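Local structure of protein transport protein SEC16 (Saccharomyces cerevisiae, 3MZK) at residues P15-S20 and V25-P30; M100-L105 and I333-I338; L158-L161 and D167-L170; R193-I198 and V228-M233; K377-L382 and R401-V406. The protein helps initiate COPII coat assembly and cargo selection for vesicles leaving the endoplasmic reticulum and acts in autophagy, this chain being its central, largely helical ACE1-type part. All coordinates share one frame; numbering follows the deposited sequence.

Contact 1 of 5, residues P15-S20 and V25-P30; sequences PIFHWS and VVYAVP
Phe-17 holds CG anti to its backbone N (chi1 -170°), which sets the ring against the side chain of Val-25 on the partner strand: CE1 lies 3.6 Å from Val-25 CG1, while CD1 meets Tyr-27 CB at the same 3.6 Å. In Trp-19, CG stands beside the backbone N (chi1 -46°), and the indole side chain lies beside that of Val-25, pointing the same way, with CE3 3.8 Å from Val-25 CG2. Phe-17 CE2 lies over one face of that indole, toward its rim; the two rings and Val-25 share one face of the sheet with Tyr-27. The backbones form an antiparallel beta hairpin. His-18 and Val-26 exchange both bonds of their pair, His-18 N to Val-26 O at 2.8 Å and Val-26 N to His-18 O at 3.1 Å; Ile-16 N reaches a lone pair of Ala-28 O at 2.9 Å. Strand 48-52 adds a third strand beyond 24-28. His-18 ND1 and Trp-19 NE1 are each hydrogen-bonded to the backbone of another protein's chain, consistent with the blade that ACE1 proteins insert into the open propeller of Sec13. On the other face of the sheet, Ile-16 CD1 rests 4.1 Å from the methyl CB of Ala-28.

Contact 2 of 5, residues M100-L105 and I333-I338; sequences MTIWQL and ILWDEI
Trp-103 and Trp-335 mark the nearest approach of the two helices, with CA atoms 7.7 Å apart: one side is the opening turn of helix 101-111, preceded by Met-100 at the N-cap position, the other a turn within helix 330-344. Both belong to the alpha-helical solenoid of the ACE1 fold, and the contact joins parts of it more than 200 residues apart in sequence. Trp-335 fills the gap between the backbones. With CG beside the backbone N (chi1 -71°), its indole extends toward helix 101-111 and is gripped from two directions. The branch methyl CG2 of Ile-102 sits over the face of its six-membered ring in a CH-pi contact, 3.7 Å from the ring centroid and 13° off the normal; CD1 of the same isoleucine reaches the far rim at CZ3, 4.0 Å away. Trp-103 meets the edge of that indole instead. The two tryptophans form a T-shaped (edge-to-face) pair with planes at 75°, the five-membered ring of Trp-335 turned toward the six-membered ring of Trp-103, centroids 4.3 Å apart. Helix 77-94 backs Trp-103 through Ile-91, and Ile-324 and an apolar side chain of another protein touch Trp-335. It is the nitrogen edge of Trp-335 that faces its partner: NE1 stands 3.2 Å above the plane of the Trp-103 indole, over its centre.

Contact 3 of 5, residues L158-L161 and D167-L170; sequences LAFL and DEAL
The phenyl ring of Phe-160 turns one face to the aliphatic stem of Glu-168, whose CB stands over that face in a CH-pi contact, 3.7 Å from the ring centroid and 18° off the normal. The methylene is offset toward the rim, on the side of CE1, which it approaches to 3.5 Å. A first torsion of -91° in Phe-160 turns the ring toward helix 166-175 and across this stem. Beyond CB the glutamate chain bends and the carboxylate heads away from the ring, its plane inclined at 49° to that of the phenyl; OE2 forms a salt bridge with Arg-171, so the acid end is held by its own helix while its carbons serve the aromatic surface. The two segments are the facing parts of a helical hairpin, helix 151-162 followed after a short turn by helix 166-175, within the Sec23-binding region of the protein. Here the backbones come near each other, Phe-160 CA and Ala-169 CA lying 5.6 Å apart, and Ala-169 CB touches both Phe-160 CB (3.9 Å) and Leu-161 CD2 (4.1 Å) of the facing helix. Helix 179-187 meets Ala-169 through Val-185. On the side of helix 151-162, a second copy of the protein packs against the hairpin, with its Leu-133 on Phe-160 and its Leu-220 on Leu-161.

Contact 4 of 5, residues R193-I198 and V228-M233; sequences RWSEVI and VGNSKM
Asn-230 points its amide nitrogen at a carbon: ND2 comes 3.4 Å from CB of Ser-195, while Ser-195 OG is 4.1 Å from Asn-230 ND2. The amide is spent elsewhere, donating to the backbone O of Lys-191, which ties the start of helix 231-240 to the beginning of helix 191-203. With its hydroxyl anti to the backbone N (chi1 173°), Ser-195 has OG 3.4 Å from Met-233 SD, a close approach rather than an assigned bond; Met-233 reaches it with an extended chain that bends only at its last torsion. A third pair is apolar: the two methyls of Val-228 approach the pyrrole part of Trp-194 obliquely, CG2 3.3 Å from Trp-194 NE1 and also beside CD1, CG1 beside CD1. Val-228 and Asn-230 flank Gly-229, the C-prime residue, at positive phi, of the Schellman motif that ends helix 214-226, and this turn presents both side chains to helix 191-203. The contact thus lies where one helix of the alpha solenoid stops and the next begins. Helix 179-187 packs on Trp-194 through Leu-183, helix 275-290 meets Ser-231, and Leu-184 of the second subunit also touches Trp-194.

Contact 5 of 5, residues K377-L382 and R401-V406; sequences KYTDYL and RELSEV
Thr-379 and Leu-382 meet Leu-403 and Val-406 through aliphatic side-chain atoms, with one leucine methyl on main chain; the flat groups stay outside the seam. The ring of Tyr-378 lies to one side, paired edge-to-face with His-362 of helix 356-368, its hydroxyl hydrogen-bonded to Glu-337. The motif is an antiparallel pair of neighbouring helices, 372-387 and 394-409, at the C-terminal end of the modelled ACE1 solenoid; the axes of segments 377-382 and 401-406 approach to 10.3 Å, their N-to-C directions at 153°. Leu-403 carries the contact. Its CG is anti to the backbone N (chi1 -179°), which carries it toward the other helix: CD1 touches both Thr-379 and Leu-382, 4.2 Å from Thr-379 CB and 4.1 Å from Leu-382 CB. One turn further on, Val-406 CG1 faces Thr-379 CG2 at a looser 4.4 Å. Thr-379 offers this methyl while its hydroxyl bonds back to the carbonyl of Thr-376 in its own helix. Helix 356-368 reaches the same pair through Lys-359 on Leu-382 and Ile-360 on Val-406. The second methyl of Leu-403, CD2, rests against the main chain of the opposite helix, 3.9 Å from the carbonyl carbon C of Leu-382.

In the fold
Contact 1 alone joins strands, held by backbone hydrogen bonds and set against the chain of another protein; the other four lie in the helical part, contact 4 through an interhelical turn. Contact 2, about 10 Å from the chain's centre, is the innermost, is built on a tryptophan pair, and bridges the longest sequence separation. Contacts 2 and 5 touch. Contacts 3 and 4 lie on the far side of the chain's centre from contact 5, about 20 Å apart between centres; Leu-170 packs on Arg-193 and Val-197, and both contacts border the second subunit. Contact 4 mixes polar and apolar pairs and includes an exposed residue, whereas contact 5 is aliphatic and buried.

Contact 1 of 5, residues P15-S20 and V25-P30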
# COMPACT_ATOMS: atom_id res chain seq x y z
N PRO B 15 69.62 -4.03 -4.72
CA PRO B 15 68.87 -4.01 -5.98
C PRO B 15 68.42 -2.59 -6.32
O PRO B 15 68.41 -1.72 -5.46
CB PRO B 15 67.65 -4.89 -5.68
CG PRO B 15 68.01 -5.69 -4.49
CD PRO B 15 68.94 -4.84 -3.69
N ILE B 16 68.05 -2.37 -7.58
CA ILE B 16 67.49 -1.10 -7.99
C ILE B 16 66.34 -1.39 -8.94
O ILE B 16 66.46 -2.28 -9.77
CB ILE B 16 68.53 -0.22 -8.72
CG1 ILE B 16 69.75 0.02 -7.83
CG2 ILE B 16 67.92 1.12 -9.13
CD1 ILE B 16 70.99 0.51 -8.62
N PHE B 17 65.25 -0.63 -8.82
CA PHE B 17 64.10 -0.77 -9.70
C PHE B 17 63.31 0.54 -9.83
O PHE B 17 62.95 1.16 -8.84
CB PHE B 17 63.17 -1.87 -9.20
CG PHE B 17 62.09 -2.24 -10.18
CD1 PHE B 17 62.27 -3.31 -11.05
CD2 PHE B 17 60.91 -1.51 -10.23
CE1 PHE B 17 61.28 -3.65 -11.95
CE2 PHE B 17 59.92 -1.84 -11.14
CZ PHE B 17 60.10 -2.92 -12.00
N HIS B 18 63.02 0.95 -11.06
CA HIS B 18 62.25 2.17 -11.28
C HIS B 18 61.36 2.09 -12.51
O HIS B 18 61.74 1.58 -13.55
CB HIS B 18 63.17 3.39 -11.39
CG HIS B 18 63.69 3.86 -10.08
ND1 HIS B 18 65.04 3.99 -9.82
CD2 HIS B 18 63.05 4.24 -8.95
CE1 HIS B 18 65.20 4.42 -8.58
NE2 HIS B 18 64.02 4.58 -8.03
N TRP B 19 60.16 2.63 -12.37
CA TRP B 19 59.24 2.73 -13.48
C TRP B 19 59.53 4.00 -14.25
O TRP B 19 60.02 4.98 -13.69
CB TRP B 19 57.81 2.76 -12.96
CG TRP B 19 57.55 1.73 -11.92
CD1 TRP B 19 57.77 1.84 -10.58
CD2 TRP B 19 57.00 0.42 -12.13
NE1 TRP B 19 57.40 0.68 -9.94
CE2 TRP B 19 56.93 -0.21 -10.87
CE3 TRP B 19 56.57 -0.27 -13.27
CZ2 TRP B 19 56.44 -1.50 -10.71
CZ3 TRP B 19 56.09 -1.56 -13.11
CH2 TRP B 19 56.03 -2.16 -11.84
N SER B 20 59.21 3.99 -15.53
CA SER B 20 59.34 5.18 -16.35
C SER B 20 58.00 5.51 -17.00
O SER B 20 57.18 4.62 -17.22
CB SER B 20 60.38 4.94 -17.43
OG SER B 20 60.47 6.06 -18.29
N VAL B 25 61.37 0.05 -18.01
CA VAL B 25 61.73 -0.12 -16.62
C VAL B 25 63.25 -0.22 -16.51
O VAL B 25 63.92 -0.64 -17.46
CB VAL B 25 61.01 -1.36 -16.03
CG1 VAL B 25 61.95 -2.24 -15.23
CG2 VAL B 25 59.82 -0.93 -15.19
N VAL B 26 63.81 0.19 -15.38
CA VAL B 26 65.24 0.03 -15.10
C VAL B 26 65.39 -0.77 -13.84
O VAL B 26 64.75 -0.46 -12.83
CB VAL B 26 65.94 1.38 -14.83
CG1 VAL B 26 67.45 1.18 -14.76
CG2 VAL B 26 65.59 2.38 -15.89
N TYR B 27 66.25 -1.78 -13.86
CA TYR B 27 66.56 -2.50 -12.64
C TYR B 27 68.00 -2.99 -12.59
O TYR B 27 68.68 -3.05 -13.61
CB TYR B 27 65.60 -3.67 -12.42
CG TYR B 27 65.68 -4.73 -13.48
CD1 TYR B 27 66.55 -5.80 -13.35
CD2 TYR B 27 64.91 -4.66 -14.62
CE1 TYR B 27 66.64 -6.78 -14.32
CE2 TYR B 27 64.99 -5.62 -15.60
CZ TYR B 27 65.85 -6.68 -15.45
OH TYR B 27 65.92 -7.64 -16.42
N ALA B 28 68.45 -3.32 -11.39
CA ALA B 28 69.75 -3.93 -11.18
C ALA B 28 69.61 -4.95 -10.07
O ALA B 28 69.02 -4.66 -9.03
CB ALA B 28 70.79 -2.88 -10.83
N VAL B 29 70.12 -6.14 -10.30
CA VAL B 29 70.01 -7.19 -9.30
C VAL B 29 71.40 -7.75 -9.05
O VAL B 29 72.02 -8.32 -9.95
CB VAL B 29 69.06 -8.30 -9.76
CG1 VAL B 29 68.83 -9.30 -8.64
CG2 VAL B 29 67.74 -7.69 -10.20
N PRO B 30 71.91 -7.53 -7.83
CA PRO B 30 73.24 -8.01 -7.45
C PRO B 30 73.37 -9.51 -7.64
O PRO B 30 72.40 -10.23 -7.41
CB PRO B 30 73.34 -7.62 -5.98
CG PRO B 30 72.48 -6.38 -5.89
CD PRO B 30 71.31 -6.70 -6.78

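Contact 2 of 5, residues M100-L105 and I333-I338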
# COMPACT_ATOMS: atom_id res chain seq x y z
N MET B 100 33.06 -17.99 -10.82
CA MET B 100 32.52 -17.23 -11.94
C MET B 100 31.13 -16.66 -11.68
O MET B 100 30.49 -16.14 -12.59
CB MET B 100 32.49 -18.11 -13.19
CG MET B 100 33.81 -18.81 -13.48
SD MET B 100 35.10 -17.69 -14.01
CE MET B 100 34.35 -16.99 -15.48
N THR B 101 30.67 -16.76 -10.43
CA THR B 101 29.36 -16.25 -10.05
C THR B 101 29.10 -14.83 -10.56
O THR B 101 28.15 -14.59 -11.31
CB THR B 101 29.16 -16.28 -8.52
OG1 THR B 101 29.26 -17.62 -8.04
CG2 THR B 101 27.80 -15.69 -8.14
N ILE B 102 29.95 -13.89 -10.15
CA ILE B 102 29.80 -12.48 -10.52
C ILE B 102 29.86 -12.27 -12.03
O ILE B 102 29.06 -11.52 -12.60
CB ILE B 102 30.86 -11.60 -9.85
CG1 ILE B 102 30.64 -11.56 -8.34
CG2 ILE B 102 30.85 -10.19 -10.43
CD1 ILE B 102 31.79 -10.96 -7.58
N TRP B 103 30.81 -12.93 -12.68
CA TRP B 103 30.90 -12.90 -14.13
C TRP B 103 29.55 -13.24 -14.75
O TRP B 103 28.98 -12.46 -15.52
CB TRP B 103 31.94 -13.90 -14.62
CG TRP B 103 33.35 -13.40 -14.60
CD1 TRP B 103 34.39 -13.88 -13.85
CD2 TRP B 103 33.88 -12.32 -15.37
NE1 TRP B 103 35.53 -13.16 -14.11
CE2 TRP B 103 35.25 -12.20 -15.04
CE3 TRP B 103 33.34 -11.44 -16.31
CZ2 TRP B 103 36.07 -11.23 -15.61
CZ3 TRP B 103 34.16 -10.48 -16.88
CH2 TRP B 103 35.51 -10.39 -16.53
N GLN B 104 29.03 -14.41 -14.39
CA GLN B 104 27.82 -14.94 -15.00
C GLN B 104 26.57 -14.16 -14.59
O GLN B 104 25.61 -14.06 -15.36
CB GLN B 104 27.68 -16.42 -14.67
CG GLN B 104 28.73 -17.28 -15.35
CD GLN B 104 28.84 -18.67 -14.74
OE1 GLN B 104 28.65 -18.86 -13.54
NE2 GLN B 104 29.14 -19.65 -15.58
N LEU B 105 26.58 -13.63 -13.37
CA LEU B 105 25.47 -12.83 -12.89
C LEU B 105 25.32 -11.57 -13.73
O LEU B 105 24.22 -11.24 -14.19
CB LEU B 105 25.67 -12.47 -11.42
CG LEU B 105 24.64 -11.51 -10.84
CD1 LEU B 105 23.24 -12.08 -11.01
CD2 LEU B 105 24.93 -11.22 -9.37
N ILE B 333 37.42 -3.15 -12.40
CA ILE B 333 37.29 -2.09 -13.40
C ILE B 333 36.19 -2.43 -14.39
O ILE B 333 35.30 -1.62 -14.66
CB ILE B 333 38.59 -1.88 -14.17
CG1 ILE B 333 39.70 -1.42 -13.23
CG2 ILE B 333 38.40 -0.86 -15.29
CD1 ILE B 333 41.04 -1.25 -13.93
N LEU B 334 36.25 -3.65 -14.93
CA LEU B 334 35.32 -4.09 -15.96
C LEU B 334 33.93 -4.36 -15.39
O LEU B 334 32.93 -3.88 -15.91
CB LEU B 334 35.87 -5.33 -16.68
CG LEU B 334 37.26 -5.15 -17.32
CD1 LEU B 334 37.76 -6.46 -17.90
CD2 LEU B 334 37.24 -4.07 -18.38
N TRP B 335 33.87 -5.14 -14.31
CA TRP B 335 32.60 -5.39 -13.64
C TRP B 335 31.89 -4.08 -13.34
O TRP B 335 30.72 -3.92 -13.69
CB TRP B 335 32.81 -6.17 -12.35
CG TRP B 335 33.20 -7.58 -12.59
CD1 TRP B 335 33.04 -8.30 -13.74
CD2 TRP B 335 33.83 -8.46 -11.65
NE1 TRP B 335 33.52 -9.57 -13.57
CE2 TRP B 335 34.02 -9.70 -12.30
CE3 TRP B 335 34.26 -8.32 -10.33
CZ2 TRP B 335 34.61 -10.79 -11.67
CZ3 TRP B 335 34.85 -9.41 -9.70
CH2 TRP B 335 35.02 -10.63 -10.38
N ASP B 336 32.59 -3.15 -12.71
CA ASP B 336 31.98 -1.87 -12.36
C ASP B 336 31.41 -1.14 -13.57
O ASP B 336 30.31 -0.59 -13.49
CB ASP B 336 32.97 -0.98 -11.61
CG ASP B 336 33.14 -1.40 -10.16
OD1 ASP B 336 32.25 -2.12 -9.66
OD2 ASP B 336 34.15 -1.01 -9.53
N GLU B 337 32.13 -1.14 -14.68
CA GLU B 337 31.63 -0.45 -15.87
C GLU B 337 30.45 -1.18 -16.52
O GLU B 337 29.52 -0.55 -17.01
CB GLU B 337 32.74 -0.21 -16.89
CG GLU B 337 32.26 0.58 -18.09
CD GLU B 337 33.39 1.13 -18.93
OE1 GLU B 337 34.56 1.00 -18.52
OE2 GLU B 337 33.10 1.71 -20.00
N ILE B 338 30.51 -2.51 -16.51
CA ILE B 338 29.40 -3.32 -17.01
C ILE B 338 28.14 -3.12 -16.15
O ILE B 338 27.04 -2.93 -16.68
CB ILE B 338 29.77 -4.81 -17.04
CG1 ILE B 338 30.85 -5.05 -18.10
CG2 ILE B 338 28.53 -5.67 -17.29
CD1 ILE B 338 31.38 -6.46 -18.15

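Contact 3 of 5, residues L158-L161 and D167-L170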
# COMPACT_ATOMS: atom_id res chain seq x y z
N LEU B 158 -10.63 -18.65 22.70
CA LEU B 158 -11.71 -17.91 22.06
C LEU B 158 -12.18 -16.79 22.97
O LEU B 158 -12.27 -15.64 22.54
CB LEU B 158 -12.87 -18.83 21.68
CG LEU B 158 -14.08 -18.13 21.06
CD1 LEU B 158 -13.65 -17.12 20.01
CD2 LEU B 158 -15.04 -19.14 20.47
N ALA B 159 -12.47 -17.13 24.22
CA ALA B 159 -12.89 -16.13 25.20
C ALA B 159 -11.85 -15.02 25.35
O ALA B 159 -12.19 -13.85 25.45
CB ALA B 159 -13.17 -16.78 26.55
N PHE B 160 -10.58 -15.39 25.35
CA PHE B 160 -9.50 -14.42 25.41
C PHE B 160 -9.58 -13.45 24.24
O PHE B 160 -9.43 -12.24 24.42
CB PHE B 160 -8.14 -15.12 25.42
CG PHE B 160 -7.62 -15.43 26.79
CD1 PHE B 160 -7.78 -14.53 27.83
CD2 PHE B 160 -6.96 -16.62 27.04
CE1 PHE B 160 -7.30 -14.81 29.09
CE2 PHE B 160 -6.48 -16.90 28.30
CZ PHE B 160 -6.65 -16.00 29.33
N LEU B 161 -9.82 -13.98 23.05
CA LEU B 161 -9.91 -13.16 21.85
C LEU B 161 -11.17 -12.31 21.84
O LEU B 161 -11.15 -11.17 21.38
CB LEU B 161 -9.85 -14.04 20.60
CG LEU B 161 -8.51 -14.74 20.36
CD1 LEU B 161 -8.59 -15.64 19.15
CD2 LEU B 161 -7.40 -13.72 20.21
N ASP B 167 -2.25 -11.08 24.18
CA ASP B 167 -1.10 -11.53 24.95
C ASP B 167 -1.43 -12.76 25.78
O ASP B 167 -0.64 -13.71 25.84
CB ASP B 167 -0.58 -10.41 25.85
CG ASP B 167 -0.13 -9.20 25.06
OD1 ASP B 167 0.97 -8.67 25.35
OD2 ASP B 167 -0.87 -8.76 24.15
N GLU B 168 -2.59 -12.76 26.42
CA GLU B 168 -2.97 -13.89 27.26
C GLU B 168 -3.30 -15.11 26.40
O GLU B 168 -3.04 -16.24 26.80
CB GLU B 168 -4.14 -13.52 28.15
CG GLU B 168 -4.05 -14.12 29.54
CD GLU B 168 -2.78 -13.72 30.26
OE1 GLU B 168 -2.57 -12.50 30.47
OE2 GLU B 168 -1.99 -14.62 30.61
N ALA B 169 -3.86 -14.86 25.22
CA ALA B 169 -4.18 -15.92 24.28
C ALA B 169 -2.92 -16.62 23.79
O ALA B 169 -2.87 -17.85 23.75
CB ALA B 169 -4.97 -15.36 23.11
N LEU B 170 -1.92 -15.84 23.43
CA LEU B 170 -0.66 -16.39 22.94
C LEU B 170 0.09 -17.15 24.04
O LEU B 170 0.61 -18.24 23.81
CB LEU B 170 0.23 -15.28 22.38
CG LEU B 170 1.59 -15.73 21.86
CD1 LEU B 170 1.42 -16.76 20.76
CD2 LEU B 170 2.40 -14.54 21.36

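Contact 4 of 5, residues R193-I198 and V228-M233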
# COMPACT_ATOMS: atom_id res chain seq x y z
N ARG B 193 6.07 -10.86 17.28
CA ARG B 193 5.76 -12.07 18.04
C ARG B 193 5.55 -13.27 17.12
O ARG B 193 5.78 -14.41 17.52
CB ARG B 193 4.56 -11.84 18.96
CG ARG B 193 4.86 -10.88 20.08
CD ARG B 193 3.89 -11.03 21.23
NE ARG B 193 4.11 -10.02 22.25
CZ ARG B 193 3.72 -8.75 22.14
NH1 ARG B 193 3.10 -8.35 21.04
NH2 ARG B 193 3.96 -7.90 23.12
N TRP B 194 5.11 -13.00 15.90
CA TRP B 194 5.03 -14.04 14.88
C TRP B 194 6.37 -14.76 14.79
O TRP B 194 6.43 -15.99 14.83
CB TRP B 194 4.67 -13.42 13.52
CG TRP B 194 4.79 -14.38 12.37
CD1 TRP B 194 5.88 -14.57 11.57
CD2 TRP B 194 3.78 -15.27 11.89
NE1 TRP B 194 5.61 -15.53 10.63
CE2 TRP B 194 4.33 -15.97 10.80
CE3 TRP B 194 2.47 -15.55 12.28
CZ2 TRP B 194 3.61 -16.93 10.09
CZ3 TRP B 194 1.75 -16.50 11.58
CH2 TRP B 194 2.33 -17.18 10.50
N SER B 195 7.44 -13.99 14.67
CA SER B 195 8.78 -14.54 14.59
C SER B 195 9.15 -15.36 15.82
O SER B 195 9.71 -16.44 15.71
CB SER B 195 9.80 -13.41 14.38
OG SER B 195 11.12 -13.89 14.47
N GLU B 196 8.84 -14.83 17.00
CA GLU B 196 9.16 -15.51 18.25
C GLU B 196 8.50 -16.89 18.30
O GLU B 196 9.09 -17.85 18.80
CB GLU B 196 8.73 -14.68 19.46
N VAL B 197 7.28 -16.98 17.78
CA VAL B 197 6.58 -18.26 17.74
C VAL B 197 7.32 -19.24 16.84
O VAL B 197 7.43 -20.42 17.16
CB VAL B 197 5.13 -18.09 17.26
CG1 VAL B 197 4.44 -19.45 17.14
CG2 VAL B 197 4.35 -17.17 18.19
N ILE B 198 7.82 -18.74 15.72
CA ILE B 198 8.55 -19.58 14.77
C ILE B 198 9.75 -20.20 15.45
O ILE B 198 10.01 -21.40 15.31
CB ILE B 198 9.02 -18.78 13.55
CG1 ILE B 198 7.84 -18.07 12.88
CG2 ILE B 198 9.72 -19.69 12.56
CD1 ILE B 198 8.21 -17.30 11.63
N VAL B 228 8.40 -12.33 5.84
CA VAL B 228 7.51 -11.74 6.83
C VAL B 228 7.95 -10.31 7.14
O VAL B 228 7.18 -9.50 7.65
CB VAL B 228 7.48 -12.59 8.12
CG1 VAL B 228 7.11 -11.75 9.32
CG2 VAL B 228 6.51 -13.76 7.95
N GLY B 229 9.20 -10.01 6.79
CA GLY B 229 9.75 -8.68 6.97
C GLY B 229 10.74 -8.61 8.12
O GLY B 229 11.16 -7.52 8.53
N ASN B 230 11.13 -9.77 8.63
CA ASN B 230 12.05 -9.84 9.75
C ASN B 230 13.46 -10.23 9.34
O ASN B 230 14.21 -10.77 10.15
CB ASN B 230 11.53 -10.81 10.81
CG ASN B 230 10.40 -10.23 11.62
OD1 ASN B 230 10.39 -9.05 11.96
ND2 ASN B 230 9.42 -11.08 11.95
N SER B 231 13.82 -9.96 8.09
CA SER B 231 15.17 -10.25 7.63
C SER B 231 16.20 -9.48 8.46
O SER B 231 17.26 -10.01 8.78
CB SER B 231 15.32 -9.95 6.14
OG SER B 231 14.86 -8.65 5.83
N LYS B 232 15.89 -8.24 8.81
CA LYS B 232 16.77 -7.45 9.66
C LYS B 232 17.01 -8.18 10.97
O LYS B 232 18.14 -8.44 11.36
CB LYS B 232 16.18 -6.07 9.93
N MET B 233 15.92 -8.53 11.66
CA MET B 233 16.00 -9.28 12.90
C MET B 233 16.74 -10.60 12.72
O MET B 233 17.69 -10.90 13.44
CB MET B 233 14.60 -9.55 13.45
CG MET B 233 14.53 -10.65 14.49
SD MET B 233 12.84 -10.96 15.05
CE MET B 233 12.46 -9.40 15.84

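Contact 5 of 5, residues K377-L382 and R401-V406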
# COMPACT_ATOMS: atom_id res chain seq x y z
N LYS B 377 40.16 6.90 -26.49
CA LYS B 377 38.73 6.62 -26.53
C LYS B 377 38.11 6.88 -25.17
O LYS B 377 36.98 7.35 -25.08
CB LYS B 377 38.45 5.17 -26.97
CG LYS B 377 38.46 4.95 -28.47
CD LYS B 377 37.98 3.55 -28.83
CE LYS B 377 37.86 3.37 -30.33
NZ LYS B 377 37.26 2.05 -30.67
N TYR B 378 38.86 6.57 -24.12
CA TYR B 378 38.40 6.78 -22.75
C TYR B 378 38.53 8.23 -22.29
O TYR B 378 37.57 8.82 -21.80
CB TYR B 378 39.13 5.85 -21.78
CG TYR B 378 38.40 4.56 -21.53
CD1 TYR B 378 37.51 4.43 -20.47
CD2 TYR B 378 38.59 3.46 -22.37
CE1 TYR B 378 36.83 3.25 -20.25
CE2 TYR B 378 37.92 2.28 -22.15
CZ TYR B 378 37.04 2.17 -21.09
OH TYR B 378 36.37 0.98 -20.88
N THR B 379 39.71 8.80 -22.44
CA THR B 379 39.93 10.19 -22.04
C THR B 379 38.92 11.12 -22.71
O THR B 379 38.37 12.02 -22.08
CB THR B 379 41.37 10.66 -22.31
OG1 THR B 379 41.59 10.79 -23.72
CG2 THR B 379 42.38 9.69 -21.72
N ASP B 380 38.67 10.89 -24.00
CA ASP B 380 37.70 11.70 -24.73
C ASP B 380 36.29 11.55 -24.15
O ASP B 380 35.64 12.54 -23.81
CB ASP B 380 37.71 11.34 -26.21
CG ASP B 380 38.86 12.00 -26.96
OD1 ASP B 380 39.73 12.61 -26.30
OD2 ASP B 380 38.90 11.89 -28.20
N TYR B 381 35.83 10.31 -24.05
CA TYR B 381 34.52 10.05 -23.47
C TYR B 381 34.42 10.63 -22.07
O TYR B 381 33.41 11.24 -21.71
CB TYR B 381 34.22 8.55 -23.44
CG TYR B 381 33.01 8.20 -22.60
CD1 TYR B 381 31.72 8.43 -23.06
CD2 TYR B 381 33.17 7.64 -21.33
CE1 TYR B 381 30.62 8.11 -22.28
CE2 TYR B 381 32.08 7.32 -20.55
CZ TYR B 381 30.81 7.55 -21.03
OH TYR B 381 29.72 7.23 -20.25
N LEU B 382 35.47 10.44 -21.28
CA LEU B 382 35.47 10.88 -19.90
C LEU B 382 35.43 12.40 -19.80
O LEU B 382 34.89 12.95 -18.84
CB LEU B 382 36.68 10.32 -19.15
CG LEU B 382 36.63 8.82 -18.86
CD1 LEU B 382 37.96 8.31 -18.32
CD2 LEU B 382 35.49 8.51 -17.90
N ARG B 401 41.87 17.59 -13.41
CA ARG B 401 43.32 17.61 -13.38
C ARG B 401 43.87 16.23 -13.72
O ARG B 401 44.70 16.08 -14.62
CB ARG B 401 43.81 18.06 -12.01
CG ARG B 401 45.31 17.96 -11.80
CD ARG B 401 45.67 18.25 -10.36
NE ARG B 401 44.72 17.63 -9.44
CZ ARG B 401 44.75 16.35 -9.10
NH1 ARG B 401 45.69 15.55 -9.60
NH2 ARG B 401 43.85 15.86 -8.26
N GLU B 402 43.40 15.23 -12.99
CA GLU B 402 43.88 13.86 -13.14
C GLU B 402 43.63 13.35 -14.55
O GLU B 402 44.41 12.56 -15.09
CB GLU B 402 43.22 12.95 -12.12
CG GLU B 402 43.54 13.33 -10.68
CD GLU B 402 42.75 12.53 -9.67
OE1 GLU B 402 41.71 11.95 -10.05
OE2 GLU B 402 43.19 12.48 -8.50
N LEU B 403 42.54 13.81 -15.15
CA LEU B 403 42.19 13.40 -16.49
C LEU B 403 43.15 14.04 -17.48
O LEU B 403 43.57 13.41 -18.45
CB LEU B 403 40.75 13.79 -16.81
CG LEU B 403 40.24 13.41 -18.19
CD1 LEU B 403 40.40 11.91 -18.42
CD2 LEU B 403 38.78 13.84 -18.34
N SER B 404 43.50 15.30 -17.24
CA SER B 404 44.48 15.99 -18.07
C SER B 404 45.83 15.28 -18.07
O SER B 404 46.45 15.10 -19.12
CB SER B 404 44.66 17.44 -17.62
OG SER B 404 43.54 18.22 -18.00
N GLU B 405 46.29 14.89 -16.88
CA GLU B 405 47.58 14.23 -16.73
C GLU B 405 47.64 12.97 -17.58
O GLU B 405 48.59 12.77 -18.33
CB GLU B 405 47.85 13.90 -15.26
CG GLU B 405 49.27 13.40 -15.00
CD GLU B 405 50.32 14.45 -15.31
OE1 GLU B 405 49.95 15.63 -15.51
OE2 GLU B 405 51.52 14.10 -15.37
N VAL B 406 46.62 12.12 -17.46
CA VAL B 406 46.57 10.89 -18.23
C VAL B 406 46.47 11.20 -19.71
O VAL B 406 47.15 10.58 -20.53
CB VAL B 406 45.37 10.02 -17.81
CG1 VAL B 406 45.33 8.76 -18.65
CG2 VAL B 406 45.46 9.69 -16.33